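Side-chain contact in hypothetical protein (Geobacillus stearothermophilus, PDB 1SFS), which is of unknown function but has a glycoside hydrolase-like domain and may act as a bacterial lysozyme: residues Glu169-Asn174 with Pro206-Asn211. Residues are numbered along the deposited sequence; the frame is centred on the assembly and turned at random.
Sequences EAVSRN and PPCSAN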
loop_
_atom_site.group_PDB
_atom_site.type_symbol
_atom_site.label_atom_id
_atom_site.label_comp_id
_atom_site.label_asym_id
_atom_site.label_seq_id
_atom_site.Cartn_x
_atom_site.Cartn_y
_atom_site.Cartn_z
ATOM N N GLU A 169 19.436 4.770 -2.115
ATOM C CA GLU A 169 20.476 4.180 -2.938
ATOM C C GLU A 169 19.885 3.731 -4.254
ATOM O O GLU A 169 20.473 3.953 -5.337
ATOM C CB GLU A 169 21.135 3.024 -2.209
ATOM C CG GLU A 169 22.067 2.231 -3.084
ATOM C CD GLU A 169 22.733 1.040 -2.450
ATOM O OE1 GLU A 169 23.405 0.273 -3.230
ATOM O OE2 GLU A 169 22.656 0.890 -1.213
ATOM N N ALA A 170 18.721 3.085 -4.232
ATOM C CA ALA A 170 18.104 2.640 -5.481
ATOM C C ALA A 170 17.840 3.798 -6.413
ATOM O O ALA A 170 18.052 3.710 -7.632
ATOM C CB ALA A 170 16.836 1.863 -5.176
ATOM N N VAL A 171 17.344 4.911 -5.906
ATOM C CA VAL A 171 17.092 6.114 -6.703
ATOM C C VAL A 171 18.376 6.670 -7.287
ATOM O O VAL A 171 18.397 7.081 -8.446
ATOM C CB VAL A 171 16.383 7.182 -5.870
ATOM C CG1 VAL A 171 16.339 8.526 -6.589
ATOM C CG2 VAL A 171 14.983 6.738 -5.492
ATOM N N SER A 172 19.436 6.713 -6.520
ATOM C CA SER A 172 20.705 7.195 -7.054
ATOM C C SER A 172 21.155 6.308 -8.201
ATOM O O SER A 172 21.631 6.790 -9.250
ATOM C CB SER A 172 21.686 7.227 -5.899
ATOM O OG SER A 172 23.003 7.442 -6.349
ATOM N N ARG A 173 21.021 5.005 -8.066
ATOM C CA ARG A 173 21.462 4.076 -9.085
ATOM C C ARG A 173 20.591 4.112 -10.345
ATOM O O ARG A 173 21.068 3.841 -11.441
ATOM C CB ARG A 173 21.499 2.663 -8.542
ATOM C CG ARG A 173 22.549 2.413 -7.462
ATOM C CD ARG A 173 22.366 1.000 -6.927
ATOM N NE ARG A 173 23.394 0.516 -6.024
ATOM C CZ ARG A 173 24.519 -0.073 -6.402
ATOM N NH1 ARG A 173 24.815 -0.279 -7.683
ATOM N NH2 ARG A 173 25.302 -0.454 -5.440
ATOM N N ASN A 174 19.320 4.468 -10.192
ATOM C CA ASN A 174 18.381 4.517 -11.297
ATOM C C ASN A 174 17.280 5.498 -10.945
ATOM O O ASN A 174 16.375 5.148 -10.149
ATOM C CB ASN A 174 17.821 3.155 -11.616
ATOM C CG ASN A 174 16.804 3.167 -12.772
ATOM O OD1 ASN A 174 16.633 4.205 -13.449
ATOM N ND2 ASN A 174 16.168 2.071 -12.996
ATOM N N PRO A 206 11.362 9.596 2.779
ATOM C CA PRO A 206 12.813 9.358 2.729
ATOM C C PRO A 206 13.524 10.617 2.332
ATOM O O PRO A 206 12.931 11.538 1.780
ATOM C CB PRO A 206 12.944 8.317 1.651
ATOM C CG PRO A 206 11.783 8.552 0.764
ATOM C CD PRO A 206 10.652 8.951 1.669
ATOM N N PRO A 207 14.840 10.701 2.579
ATOM C CA PRO A 207 15.584 11.946 2.333
ATOM C C PRO A 207 16.043 12.097 0.905
ATOM O O PRO A 207 17.158 12.577 0.709
ATOM C CB PRO A 207 16.716 11.827 3.326
ATOM C CG PRO A 207 16.994 10.394 3.418
ATOM C CD PRO A 207 15.660 9.724 3.321
ATOM N N CYS A 208 15.274 11.705 -0.051
ATOM C CA CYS A 208 15.559 11.862 -1.475
ATOM C C CYS A 208 14.230 11.939 -2.224
ATOM O O CYS A 208 13.155 11.794 -1.634
ATOM C CB CYS A 208 16.438 10.745 -1.951
ATOM S SG CYS A 208 15.662 9.118 -1.801
ATOM N N SER A 209 14.282 12.092 -3.552
ATOM C CA SER A 209 13.100 12.249 -4.375
ATOM C C SER A 209 12.135 11.087 -4.203
ATOM O O SER A 209 12.528 9.919 -4.333
ATOM C CB SER A 209 13.526 12.242 -5.860
ATOM O OG SER A 209 12.390 12.494 -6.684
ATOM N N ALA A 210 10.863 11.412 -3.983
ATOM C CA ALA A 210 9.843 10.396 -3.849
ATOM C C ALA A 210 8.462 10.983 -4.098
ATOM O O ALA A 210 8.219 12.152 -3.952
ATOM C CB ALA A 210 9.870 9.806 -2.481
ATOM N N ASN A 211 7.548 10.065 -4.439
ATOM C CA ASN A 211 6.125 10.344 -4.560
ATOM C C ASN A 211 5.431 9.764 -3.320
ATOM O O ASN A 211 4.990 8.613 -3.347
ATOM C CB ASN A 211 5.561 9.709 -5.820
ATOM C CG ASN A 211 6.218 10.158 -7.076
ATOM O OD1 ASN A 211 6.286 11.339 -7.332
ATOM N ND2 ASN A 211 6.768 9.209 -7.838
#
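Val171 meets Cys208 and Ser209 through a single methyl, CG2, which lies 4.4 Å from Cys208 SG and 4.2 Å from Ser209 O. That branch stands anti to the carbonyl carbon of Val171, whereas CG1 is anti to the backbone N (chi1 169°). No hydrogen bond joins residues 169-174 to 206-211; the touch is a loose van der Waals one at the surface, apolar only where CG2 meets the sulfur. The firmer link is covalent: three residues before Val171, one helical turn back, Cys168 forms a disulfide with Cys208. Ser209 O is also hydrogen-bonded to Tyr167 OH, so Tyr167, Cys168 and, a turn further along, Val171 all engage the loop. Elsewhere on the helix, Glu169 and Arg173, one turn apart, form a side-on salt bridge in which one oxygen takes both donors: Arg173 NE reaches Glu169 OE1 at 2.8 Å and NH2 reaches it at 3.0 Å. The carboxylate carbon lies at the edge of the guanidinium, in its plane. The disulfide thus crosslinks helix 163-173, part of the beta-alpha-beta crossover between parallel strands 151-156 and 182-185, to the loop entering strand 211-218, consistent with a beta/alpha-barrel, as in glycoside hydrolase-like domains.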